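Local coordinates for protein gamma-glutamyltranspeptidase (Klebsiella pneumoniae subsp. pneumoniae, PDB 5HFT) that converts oxamate to oxalate in the uric acid degradation pathway and belongs to the gamma-glutamyltransferase family, at residues Ala56-Val61 / Arg147-Ala152; Ile67-Pro72 / Ala156-Tyr161; Glu191-Ala196 / Ser204-Pro209. All blocks are in the same frame, centred on the assembly; numbering follows the deposited sequence.

How the contacts relate
After strands 28-30 and 34-37 and helix 40-51, the chain enters helix 56-70, which supplies the first segment of contacts 1 and 2. Contact 1 uses its first turns and contact 2 its last turn and the residues just after it. The chain then runs through strands 80-86 and 93-97 and helix 130-144. It returns at 147-152 to close contact 1, and at 156-161 to close contact 2. The two long loops therefore cross. Contact 3 follows in series and closes a short loop between the end of helix 189-193 and strand 205-206. Contacts 2 and 3 touch where P72 packs on W193. Contact 1 lies about 29 Å from contact 3, centre to centre.

Contact 1 of 3, residues Ala56-Val61 / Arg147-Ala152; sequences AIEAMV and RALPVA
E58 reaches from the first turn of helix 56-70 to the backbone of L149, and one carboxylate oxygen makes the link. L149 N donates to E58 OE2 at 2.8 Å, with an N-H...O angle of 161°. The N-H comes in on the syn side of OE2, tilted 26° from the carboxylate plane. With E58 CG placed anti to the carbonyl carbon (chi1 -53°) and the chain extended beyond it, the carboxylate spans the gap between helix and loop. A148 lies alongside the same oxygen, its CB 3.6 Å from E58 OE2.

The packed side of the contact belongs to E58. Its side chain is buried among I49, L138, S141 and L154, which come from three other helices. The second oxygen, E58 OE1, accepts from S55 N just before the helix, as in one half of a capping box. Both oxygens of the buried carboxylate thus have a backbone N-H, and the nearby helix N terminus would probably favour its negative charge. Helix 56-70 also packs on W83 of strand 80-86, so the contact fastens the 147-152 loop to a helix that backs a beta strand.

The loop side is much looser. A148 is exposed, and P150 follows L149 at the N-cap position of helix 151-154. L149 is only partly exposed. Its CB passes 4.0 Å from E58 OE2.

Contact 2 of 3, residues Ile67-Pro72 / Ala156-Tyr161; sequences IAVVYP and ADAIGY
V69 overlaps A158 and Y161 with its two methyl groups, one for each. CG1 is anti to the backbone N (chi1 173°) and faces Y161, lying 3.9 Å from Y161 CB. The other branch, CG2, turns to A158. It is 4.2 Å from A158 CB and also lies beside the backbone carbonyl of that residue. The valine fork is thus set across two residues three apart on the helix, on one side of it. The close approach of the backbones, V69 CA to A158 CA 6.3 Å, is consistent with the small alanine.

Y161 meets V69 CG1 with its CB and its backbone carbonyl. Beyond CB the side chain leads away from the 67-72 segment. Y161 also packs on L41 and I166. No hydrogen bond joins the two segments, so the contact is apolar packing.

L211 and L215 of helix 209-221 close over V69, and I166 of strand 166-167 adds a further apolar side. The whole is a buried helix-helix contact within the gamma-glutamyltranspeptidase family region, in which the last turn of helix 56-70 packs on helix 156-164.

Contact 3 of 3, residues Glu191-Ala196 / Ser204-Pro209; sequences ETWLVA and SRFRQP
F206 inserts its ring against T192, W193 and V195, where the end of helix 189-193 meets strand 205-206 of a small two-stranded antiparallel sheet. F206 CG is anti to the backbone N (chi1 178°), which sends the ring toward the helix end. Its CZ lies 3.9 Å from W193 CE3, and the two side chains meet at a slant. The rim of the same ring faces the backbone carbonyl of T192 and, at CD1, the methyl CG2 of V195.

Q208 passes beside the far end of the indole, with Q208 CD 4.0 Å from W193 CZ3. The amide plane is turned 69° from the indole plane. P72 packs on both W193 and Q208.

Backbone hydrogen bonds between F206 and I166 pair strand 205-206 with strand 166-167, and Q208 is bonded to A162 beyond it. V168 and Q172 also flank the phenyl ring. F189 meets the W193 ring edge-to-face, and an aromatic side chain of another protein chain meets it with planes about 55° apart. Within its own segment the indole is backed by T192, whose CG2 sits over the centre of one face, 3.3 Å above the W193 ring plane.

Contact 1 of 3, residues Ala56-Val61 / Arg147-Ala152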
# COMPACT_ATOMS: atom_id res chain seq x y z
N ALA A 56 -3.23 -16.58 -3.76
CA ALA A 56 -2.61 -15.27 -3.92
C ALA A 56 -2.79 -14.39 -2.69
O ALA A 56 -1.94 -13.53 -2.43
CB ALA A 56 -3.18 -14.56 -5.14
N ILE A 57 -3.89 -14.56 -1.94
CA ILE A 57 -4.10 -13.69 -0.78
C ILE A 57 -3.17 -14.07 0.36
O ILE A 57 -2.44 -13.22 0.89
CB ILE A 57 -5.58 -13.73 -0.35
CG1 ILE A 57 -6.43 -12.91 -1.31
CG2 ILE A 57 -5.72 -13.16 1.04
CD1 ILE A 57 -7.87 -13.31 -1.34
N GLU A 58 -3.13 -15.35 0.71
CA GLU A 58 -2.21 -15.80 1.74
C GLU A 58 -0.77 -15.47 1.35
O GLU A 58 0.05 -15.09 2.20
CB GLU A 58 -2.39 -17.30 1.99
CG GLU A 58 -3.85 -17.73 2.29
CD GLU A 58 -4.07 -19.25 2.27
OE1 GLU A 58 -3.86 -19.87 1.20
OE2 GLU A 58 -4.45 -19.82 3.31
N ALA A 59 -0.45 -15.58 0.06
CA ALA A 59 0.87 -15.16 -0.40
C ALA A 59 1.05 -13.67 -0.19
O ALA A 59 2.16 -13.22 0.15
CB ALA A 59 1.07 -15.52 -1.88
N MET A 60 -0.01 -12.88 -0.38
CA MET A 60 0.08 -11.44 -0.12
C MET A 60 0.26 -11.16 1.36
O MET A 60 1.00 -10.25 1.75
CB MET A 60 -1.16 -10.71 -0.61
CG MET A 60 -1.08 -9.23 -0.34
SD MET A 60 0.20 -8.52 -1.38
CE MET A 60 -0.62 -8.52 -2.98
N VAL A 61 -0.40 -11.94 2.22
CA VAL A 61 -0.30 -11.69 3.64
C VAL A 61 1.12 -11.97 4.12
O VAL A 61 1.73 -11.14 4.82
CB VAL A 61 -1.34 -12.51 4.42
CG1 VAL A 61 -0.93 -12.62 5.87
CG2 VAL A 61 -2.69 -11.85 4.34
N ARG A 147 -9.66 -24.05 1.06
CA ARG A 147 -8.61 -24.43 1.98
C ARG A 147 -8.04 -23.16 2.60
O ARG A 147 -8.49 -22.04 2.31
CB ARG A 147 -7.51 -25.24 1.26
N ALA A 148 -7.02 -23.34 3.45
CA ALA A 148 -6.26 -22.27 4.08
C ALA A 148 -5.04 -22.88 4.75
O ALA A 148 -5.14 -23.96 5.33
CB ALA A 148 -7.10 -21.51 5.13
N LEU A 149 -3.89 -22.18 4.68
CA LEU A 149 -2.66 -22.61 5.34
C LEU A 149 -2.62 -22.11 6.78
O LEU A 149 -3.32 -21.17 7.15
CB LEU A 149 -1.45 -22.08 4.57
CG LEU A 149 -1.26 -22.60 3.15
CD1 LEU A 149 -0.08 -21.92 2.47
CD2 LEU A 149 -1.07 -24.11 3.17
N PRO A 150 -1.82 -22.74 7.63
CA PRO A 150 -1.65 -22.23 9.00
C PRO A 150 -1.07 -20.82 9.01
O PRO A 150 -0.16 -20.49 8.25
CB PRO A 150 -0.68 -23.23 9.64
CG PRO A 150 -0.80 -24.47 8.82
CD PRO A 150 -1.11 -24.02 7.42
N VAL A 151 -1.64 -19.97 9.87
CA VAL A 151 -1.11 -18.62 10.07
C VAL A 151 0.38 -18.65 10.39
O VAL A 151 1.17 -17.87 9.85
CB VAL A 151 -1.92 -17.90 11.17
CG1 VAL A 151 -1.97 -18.73 12.45
CG2 VAL A 151 -1.33 -16.54 11.48
N ALA A 152 0.80 -19.59 11.26
CA ALA A 152 2.21 -19.73 11.63
C ALA A 152 3.10 -19.94 10.42
O ALA A 152 4.30 -19.66 10.47
CB ALA A 152 2.39 -20.88 12.63

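Contact 2 of 3, residues Ile67-Pro72 / Ala156-Tyr161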
# COMPACT_ATOMS: atom_id res chain seq x y z
N ILE A 67 7.66 -7.64 4.08
CA ILE A 67 7.96 -6.25 3.73
C ILE A 67 7.83 -5.32 4.94
O ILE A 67 8.24 -4.15 4.86
CB ILE A 67 7.07 -5.80 2.55
CG1 ILE A 67 7.59 -4.53 1.89
CG2 ILE A 67 5.63 -5.56 2.98
CD1 ILE A 67 8.69 -4.75 0.94
N ALA A 68 7.23 -5.79 6.03
CA ALA A 68 7.20 -5.00 7.26
C ALA A 68 8.53 -5.09 7.99
O ALA A 68 9.05 -4.09 8.48
CB ALA A 68 6.07 -5.47 8.17
N VAL A 69 9.13 -6.27 8.02
CA VAL A 69 10.44 -6.40 8.63
C VAL A 69 11.49 -5.68 7.79
O VAL A 69 12.33 -4.96 8.33
CB VAL A 69 10.78 -7.88 8.81
CG1 VAL A 69 12.19 -8.05 9.29
CG2 VAL A 69 9.79 -8.57 9.75
N VAL A 70 11.41 -5.80 6.46
CA VAL A 70 12.51 -5.41 5.57
C VAL A 70 12.49 -3.93 5.17
O VAL A 70 13.56 -3.35 4.91
CB VAL A 70 12.52 -6.32 4.33
CG1 VAL A 70 13.75 -6.04 3.48
CG2 VAL A 70 12.53 -7.77 4.76
N TYR A 71 11.31 -3.29 5.07
CA TYR A 71 11.20 -1.84 4.86
C TYR A 71 10.49 -1.14 6.03
O TYR A 71 9.49 -0.44 5.81
CB TYR A 71 10.46 -1.53 3.56
CG TYR A 71 11.32 -1.45 2.32
CD1 TYR A 71 12.71 -1.37 2.41
CD2 TYR A 71 10.75 -1.44 1.06
CE1 TYR A 71 13.51 -1.30 1.27
CE2 TYR A 71 11.54 -1.37 -0.09
CZ TYR A 71 12.92 -1.30 0.01
OH TYR A 71 13.71 -1.23 -1.13
N PRO A 72 11.00 -1.27 7.26
CA PRO A 72 10.24 -0.78 8.43
C PRO A 72 10.01 0.73 8.46
O PRO A 72 9.12 1.19 9.19
CB PRO A 72 11.10 -1.22 9.62
CG PRO A 72 12.47 -1.37 9.08
CD PRO A 72 12.28 -1.89 7.67
N ALA A 156 6.07 -17.10 8.93
CA ALA A 156 7.34 -17.74 9.22
C ALA A 156 8.52 -16.91 8.71
O ALA A 156 9.47 -16.65 9.45
CB ALA A 156 7.35 -19.15 8.63
N ASP A 157 8.49 -16.51 7.44
CA ASP A 157 9.62 -15.73 6.92
C ASP A 157 9.77 -14.41 7.66
O ASP A 157 10.89 -14.02 8.00
CB ASP A 157 9.46 -15.45 5.43
CG ASP A 157 9.35 -16.68 4.60
OD1 ASP A 157 9.30 -17.79 5.17
OD2 ASP A 157 9.34 -16.54 3.37
N ALA A 158 8.65 -13.74 7.96
CA ALA A 158 8.71 -12.46 8.66
C ALA A 158 9.37 -12.59 10.03
O ALA A 158 10.18 -11.74 10.42
CB ALA A 158 7.30 -11.88 8.85
N ILE A 159 9.02 -13.64 10.76
CA ILE A 159 9.61 -13.88 12.07
C ILE A 159 11.12 -14.05 11.97
O ILE A 159 11.89 -13.34 12.63
CB ILE A 159 8.94 -15.11 12.72
CG1 ILE A 159 7.55 -14.73 13.23
CG2 ILE A 159 9.84 -15.68 13.81
CD1 ILE A 159 6.71 -15.90 13.60
N GLY A 160 11.57 -14.98 11.12
CA GLY A 160 12.98 -15.29 11.01
C GLY A 160 13.85 -14.14 10.53
O GLY A 160 15.01 -14.03 10.92
N TYR A 161 13.31 -13.28 9.66
CA TYR A 161 14.08 -12.12 9.23
C TYR A 161 14.21 -11.09 10.35
O TYR A 161 15.11 -10.25 10.29
CB TYR A 161 13.44 -11.46 8.01
CG TYR A 161 13.58 -12.22 6.71
CD1 TYR A 161 14.83 -12.61 6.23
CD2 TYR A 161 12.46 -12.55 5.95
CE1 TYR A 161 14.96 -13.32 5.04
CE2 TYR A 161 12.57 -13.23 4.77
CZ TYR A 161 13.82 -13.63 4.31
OH TYR A 161 13.92 -14.33 3.13

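Contact 3 of 3, residues Glu191-Ala196 / Ser204-Pro209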
# COMPACT_ATOMS: atom_id res chain seq x y z
N GLU A 191 16.66 2.90 20.55
CA GLU A 191 16.82 1.49 20.92
C GLU A 191 16.44 0.55 19.78
O GLU A 191 16.93 -0.59 19.73
CB GLU A 191 15.98 1.18 22.16
N THR A 192 15.60 1.00 18.86
CA THR A 192 15.01 0.10 17.89
C THR A 192 15.56 0.28 16.48
O THR A 192 15.78 -0.71 15.78
CB THR A 192 13.48 0.29 17.93
OG1 THR A 192 12.96 -0.36 19.11
CG2 THR A 192 12.78 -0.28 16.69
N TRP A 193 15.88 1.52 16.08
CA TRP A 193 16.34 1.81 14.74
C TRP A 193 17.81 2.19 14.62
O TRP A 193 18.36 2.15 13.51
CB TRP A 193 15.49 2.93 14.17
CG TRP A 193 14.05 2.59 14.26
CD1 TRP A 193 13.08 3.31 14.89
CD2 TRP A 193 13.40 1.44 13.70
NE1 TRP A 193 11.87 2.68 14.76
CE2 TRP A 193 12.03 1.54 14.03
CE3 TRP A 193 13.84 0.34 12.94
CZ2 TRP A 193 11.10 0.58 13.63
CZ3 TRP A 193 12.93 -0.60 12.58
CH2 TRP A 193 11.56 -0.48 12.91
N LEU A 194 18.48 2.51 15.71
CA LEU A 194 19.85 2.97 15.63
C LEU A 194 20.82 1.85 15.93
O LEU A 194 20.47 0.81 16.49
CB LEU A 194 20.07 4.11 16.60
CG LEU A 194 19.45 5.43 16.19
CD1 LEU A 194 20.03 6.55 17.08
CD2 LEU A 194 19.73 5.70 14.75
N VAL A 195 22.06 2.06 15.50
CA VAL A 195 23.16 1.16 15.80
C VAL A 195 24.32 2.02 16.26
O VAL A 195 24.77 2.91 15.51
CB VAL A 195 23.57 0.29 14.61
CG1 VAL A 195 24.95 -0.33 14.90
CG2 VAL A 195 22.55 -0.79 14.38
N ALA A 196 24.79 1.79 17.49
CA ALA A 196 25.76 2.66 18.15
C ALA A 196 25.30 4.12 18.10
O ALA A 196 26.12 5.04 18.13
CB ALA A 196 27.15 2.51 17.54
N SER A 204 24.58 -4.17 6.07
CA SER A 204 24.82 -4.81 7.35
C SER A 204 23.61 -5.64 7.77
O SER A 204 22.49 -5.42 7.32
CB SER A 204 25.09 -3.77 8.45
OG SER A 204 24.02 -2.84 8.52
N ARG A 205 23.86 -6.59 8.67
CA ARG A 205 22.80 -7.40 9.23
C ARG A 205 22.12 -6.61 10.34
O ARG A 205 22.80 -6.08 11.23
CB ARG A 205 23.34 -8.73 9.75
CG ARG A 205 22.27 -9.75 10.14
CD ARG A 205 22.81 -11.16 10.10
NE ARG A 205 21.78 -12.18 9.87
CZ ARG A 205 21.98 -13.27 9.14
NH1 ARG A 205 21.02 -14.17 8.98
NH2 ARG A 205 23.16 -13.44 8.55
N PHE A 206 20.80 -6.51 10.28
CA PHE A 206 20.02 -5.69 11.22
C PHE A 206 18.90 -6.56 11.76
O PHE A 206 18.14 -7.15 10.99
CB PHE A 206 19.46 -4.45 10.53
CG PHE A 206 18.62 -3.58 11.42
CD1 PHE A 206 19.22 -2.75 12.36
CD2 PHE A 206 17.24 -3.53 11.27
CE1 PHE A 206 18.46 -1.93 13.17
CE2 PHE A 206 16.47 -2.72 12.07
CZ PHE A 206 17.09 -1.90 13.04
N ARG A 207 18.83 -6.67 13.09
CA ARG A 207 17.87 -7.51 13.79
C ARG A 207 16.75 -6.65 14.34
O ARG A 207 16.81 -5.43 14.33
CB ARG A 207 18.54 -8.31 14.92
CG ARG A 207 19.26 -9.57 14.45
CD ARG A 207 20.20 -10.15 15.48
NE ARG A 207 20.54 -11.56 15.20
CZ ARG A 207 21.65 -11.97 14.58
NH1 ARG A 207 22.55 -11.08 14.16
NH2 ARG A 207 21.87 -13.26 14.38
N GLN A 208 15.66 -7.31 14.69
CA GLN A 208 14.53 -6.66 15.35
C GLN A 208 14.01 -7.68 16.34
O GLN A 208 13.02 -8.37 16.08
CB GLN A 208 13.45 -6.19 14.38
CG GLN A 208 13.83 -4.98 13.51
CD GLN A 208 12.71 -4.56 12.54
OE1 GLN A 208 12.91 -4.48 11.33
NE2 GLN A 208 11.54 -4.28 13.09
N PRO A 209 14.70 -7.85 17.47
CA PRO A 209 14.31 -8.91 18.40
C PRO A 209 12.95 -8.67 19.00
O PRO A 209 12.25 -9.63 19.33
CB PRO A 209 15.41 -8.88 19.46
CG PRO A 209 16.46 -7.97 18.93
CD PRO A 209 15.78 -7.03 18.01